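Local coordinates for protein Thiosulfate:glutathione sulfurtransferase (Homo sapiens, PDB 6BEV) that transfers sulfane sulfur from thiosulfate to glutathione through an enzyme-bound persulfide intermediate, yielding S-sulfanylglutathione for hydrogen sulfide metabolism, at residues V65-Q73 with Q107-Y117. Sequence-based numbering, arbitrary orientation.
Sequences VSELESALQ and QATQLARSLGY
Leu72 CD2 sits over one face of the Tyr117 ring in a CH-pi contact, 4.2 Å from the ring centroid and 22° off its normal, displaced toward the CZ side; at the ring edge, in plane, lies Ala112 O. That carbonyl accepts Tyr117 N and, from the opposite face of its plane, Leu115 N as a second donor. The Tyr117 N bond, together with Gly116 N to Arg113 O, forms the Schellman motif that ends helix 103-114, with Gly116 at C-prime, and turns the tyrosine back toward helix 65-73. The hydroxyl is linked to the other helix through water: one molecule donates to Leu72 O and lies 2.6 Å from Tyr117 OH. Leu72 O also receives Lys87 NZ.

With its CG anti to the carbonyl carbon (chi1 -63°), Leu72 divides its methyls between two partners, CD2 on the ring and CD1 against Ala112 CB at 3.8 Å. Leu115 CD1 closes on Leu72 CB, while its CD2 meets the amide end of Gln73, NE2, at 3.7 Å. One turn earlier, Leu111 points CD2 at the backbone of Glu69, 3.7 Å from its N, and crosses the glutamate chain at about a right angle. Leu68 CD2 presses on Ala108 CB at 3.5 Å, tighter than usual for two carbons; both side chains also touch Phe97 of the central strand 95-98. At the Val65 end of the contact, Val65 CG2 abuts Gln107 CD in the modelled conformer, and the valine lies about 7 Å, side chain to side chain, from the persulfide-forming Cys99.

The axes of 65-73 and 107-114 run nearly parallel, 16° apart and 9.9 Å at closest approach, as two helices packed side by side in the alpha/beta rhodanese fold. No direct hydrogen bond joins the segments, so their cohesion is chiefly apolar, with the water bridge as a polar link at the Tyr117 end.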
loop_
_atom_site.group_PDB
_atom_site.type_symbol
_atom_site.label_atom_id
_atom_site.label_comp_id
_atom_site.label_asym_id
_atom_site.label_seq_id
_atom_site.Cartn_x
_atom_site.Cartn_y
_atom_site.Cartn_z
ATOM N N VAL A 65 2.065 1.074 -9.201
ATOM C CA VAL A 65 2.849 2.274 -8.939
ATOM C C VAL A 65 2.732 3.277 -10.087
ATOM O O VAL A 65 2.731 4.486 -9.855
ATOM C CB VAL A 65 4.303 1.915 -8.572
ATOM C CG1 VAL A 65 5.050 1.299 -9.753
ATOM C CG2 VAL A 65 5.021 3.138 -7.997
ATOM N N SER A 66 2.591 2.802 -11.328
ATOM C CA SER A 66 2.438 3.699 -12.468
ATOM C C SER A 66 1.115 4.459 -12.464
ATOM O O SER A 66 0.987 5.458 -13.182
ATOM C CB SER A 66 2.542 2.913 -13.771
ATOM O OG SER A 66 1.555 1.896 -13.821
ATOM N N GLU A 67 0.127 4.000 -11.696
ATOM C CA GLU A 67 -1.152 4.681 -11.520
ATOM C C GLU A 67 -1.214 5.529 -10.260
ATOM O O GLU A 67 -2.165 6.294 -10.100
ATOM C CB GLU A 67 -2.301 3.668 -11.429
ATOM C CG GLU A 67 -2.503 2.825 -12.669
ATOM C CD GLU A 67 -3.591 1.768 -12.515
ATOM O OE1 GLU A 67 -4.533 1.950 -11.702
ATOM O OE2 GLU A 67 -3.498 0.740 -13.217
ATOM N N LEU A 68 -0.251 5.393 -9.353
ATOM C CA LEU A 68 -0.433 5.906 -7.996
ATOM C C LEU A 68 -0.472 7.427 -7.945
ATOM O O LEU A 68 -1.239 7.992 -7.158
ATOM C CB LEU A 68 0.643 5.343 -7.073
ATOM C CG LEU A 68 0.546 5.747 -5.600
ATOM C CD1 LEU A 68 -0.768 5.328 -4.965
ATOM C CD2 LEU A 68 1.686 5.152 -4.838
ATOM N N GLU A 69 0.368 8.108 -8.718
ATOM C CA GLU A 69 0.316 9.564 -8.735
ATOM C C GLU A 69 -1.079 10.040 -9.113
ATOM O O GLU A 69 -1.673 10.885 -8.430
ATOM C CB GLU A 69 1.363 10.079 -9.716
ATOM C CG GLU A 69 1.523 11.555 -9.756
ATOM C CD GLU A 69 2.898 11.928 -10.252
ATOM O OE1 GLU A 69 3.558 12.751 -9.598
ATOM O OE2 GLU A 69 3.337 11.358 -11.278
ATOM N N SER A 70 -1.627 9.495 -10.195
ATOM C CA SER A 70 -2.955 9.908 -10.615
ATOM C C SER A 70 -4.005 9.533 -9.581
ATOM O O SER A 70 -4.945 10.299 -9.347
ATOM C CB SER A 70 -3.279 9.347 -11.998
ATOM O OG SER A 70 -3.402 7.946 -11.967
ATOM N N ALA A 71 -3.862 8.368 -8.936
ATOM C CA ALA A 71 -4.814 7.979 -7.895
ATOM C C ALA A 71 -4.807 8.957 -6.725
ATOM O O ALA A 71 -5.862 9.270 -6.160
ATOM C CB ALA A 71 -4.498 6.565 -7.393
ATOM N N LEU A 72 -3.627 9.394 -6.299
ATOM C CA LEU A 72 -3.548 10.323 -5.180
ATOM C C LEU A 72 -3.936 11.738 -5.578
ATOM O O LEU A 72 -4.285 12.533 -4.704
ATOM C CB LEU A 72 -2.150 10.287 -4.555
ATOM C CG LEU A 72 -1.760 8.940 -3.955
ATOM C CD1 LEU A 72 -0.326 8.996 -3.437
ATOM C CD2 LEU A 72 -2.711 8.510 -2.835
ATOM N N GLN A 73 -3.896 12.066 -6.867
ATOM C CA GLN A 73 -4.278 13.397 -7.330
ATOM C C GLN A 73 -5.748 13.501 -7.685
ATOM O O GLN A 73 -6.288 14.617 -7.693
ATOM C CB GLN A 73 -3.458 13.786 -8.567
ATOM C CG GLN A 73 -1.970 13.930 -8.330
ATOM C CD GLN A 73 -1.554 15.298 -7.809
ATOM O OE1 GLN A 73 -2.376 16.103 -7.334
ATOM N NE2 GLN A 73 -0.270 15.577 -7.898
ATOM N N GLN A 107 9.365 3.053 -4.046
ATOM C CA GLN A 107 9.025 4.128 -4.965
ATOM C C GLN A 107 7.645 4.699 -4.648
ATOM O O GLN A 107 7.452 5.922 -4.646
ATOM C CB GLN A 107 9.081 3.594 -6.399
ATOM C CG GLN A 107 8.705 4.607 -7.456
ATOM C CD GLN A 107 8.495 3.991 -8.827
ATOM O OE1 GLN A 107 8.688 2.795 -9.028
ATOM N NE2 GLN A 107 8.075 4.809 -9.773
ATOM N N ALA A 108 6.663 3.829 -4.399
ATOM C CA ALA A 108 5.309 4.281 -4.106
ATOM C C ALA A 108 5.262 5.050 -2.797
ATOM O O ALA A 108 4.574 6.075 -2.702
ATOM C CB ALA A 108 4.381 3.068 -4.044
ATOM N N THR A 109 5.985 4.576 -1.779
ATOM C CA THR A 109 5.964 5.237 -0.481
ATOM C C THR A 109 6.548 6.634 -0.588
ATOM O O THR A 109 5.995 7.603 -0.054
ATOM C CB THR A 109 6.733 4.403 0.538
ATOM O OG1 THR A 109 6.107 3.115 0.668
ATOM C CG2 THR A 109 6.728 5.062 1.890
ATOM N N GLN A 110 7.686 6.744 -1.265
ATOM C CA GLN A 110 8.300 8.050 -1.470
ATOM C C GLN A 110 7.376 8.984 -2.245
ATOM O O GLN A 110 7.262 10.180 -1.922
ATOM C CB GLN A 110 9.615 7.851 -2.217
ATOM C CG GLN A 110 10.674 7.127 -1.418
ATOM C CD GLN A 110 11.877 6.733 -2.258
ATOM O OE1 GLN A 110 11.752 6.471 -3.458
ATOM N NE2 GLN A 110 13.031 6.655 -1.628
ATOM N N LEU A 111 6.717 8.464 -3.278
ATOM C CA LEU A 111 5.784 9.276 -4.045
ATOM C C LEU A 111 4.654 9.787 -3.158
ATOM O O LEU A 111 4.323 10.986 -3.157
ATOM C CB LEU A 111 5.248 8.461 -5.228
ATOM C CG LEU A 111 4.159 9.125 -6.066
ATOM C CD1 LEU A 111 4.642 10.412 -6.685
ATOM C CD2 LEU A 111 3.708 8.141 -7.131
ATOM N N ALA A 112 4.042 8.879 -2.396
ATOM C CA ALA A 112 2.936 9.272 -1.540
ATOM C C ALA A 112 3.382 10.307 -0.514
ATOM O O ALA A 112 2.705 11.324 -0.311
ATOM C CB ALA A 112 2.343 8.038 -0.863
ATOM N N ARG A 113 4.524 10.074 0.139
ATOM C CA ARG A 113 5.031 11.061 1.083
ATOM C C ARG A 113 5.229 12.411 0.405
ATOM O O ARG A 113 4.939 13.452 1.000
ATOM C CB ARG A 113 6.337 10.583 1.721
ATOM C CG ARG A 113 6.113 9.458 2.690
ATOM C CD ARG A 113 7.178 9.275 3.703
ATOM N NE ARG A 113 6.649 8.423 4.751
ATOM C CZ ARG A 113 7.104 8.395 5.991
ATOM N NH1 ARG A 113 8.113 9.181 6.364
ATOM N NH2 ARG A 113 6.546 7.570 6.863
ATOM N N SER A 114 5.728 12.414 -0.832
ATOM C CA SER A 114 6.020 13.665 -1.525
ATOM C C SER A 114 4.768 14.467 -1.828
ATOM O O SER A 114 4.870 15.679 -2.083
ATOM C CB SER A 114 6.797 13.406 -2.816
ATOM O OG SER A 114 5.974 12.982 -3.882
ATOM N N LEU A 115 3.604 13.823 -1.843
ATOM C CA LEU A 115 2.325 14.474 -2.075
ATOM C C LEU A 115 1.606 14.814 -0.781
ATOM O O LEU A 115 0.468 15.303 -0.822
ATOM C CB LEU A 115 1.454 13.618 -2.994
ATOM C CG LEU A 115 2.009 13.437 -4.410
ATOM C CD1 LEU A 115 1.160 12.447 -5.188
ATOM C CD2 LEU A 115 2.108 14.752 -5.160
ATOM N N GLY A 116 2.260 14.601 0.359
ATOM C CA GLY A 116 1.739 15.018 1.639
ATOM C C GLY A 116 1.165 13.918 2.507
ATOM O O GLY A 116 0.668 14.219 3.600
ATOM N N TYR A 117 1.230 12.653 2.079
ATOM C CA TYR A 117 0.684 11.539 2.861
ATOM C C TYR A 117 1.728 11.099 3.875
ATOM O O TYR A 117 2.528 10.189 3.642
ATOM C CB TYR A 117 0.242 10.398 1.949
ATOM C CG TYR A 117 -0.938 10.778 1.086
ATOM C CD1 TYR A 117 -0.760 11.503 -0.093
ATOM C CD2 TYR A 117 -2.236 10.475 1.463
ATOM C CE1 TYR A 117 -1.830 11.896 -0.866
ATOM C CE2 TYR A 117 -3.313 10.859 0.685
ATOM C CZ TYR A 117 -3.110 11.575 -0.476
ATOM O OH TYR A 117 -4.182 11.955 -1.238
HETATM O O HOH W 1 -4.055 14.373 -2.313
#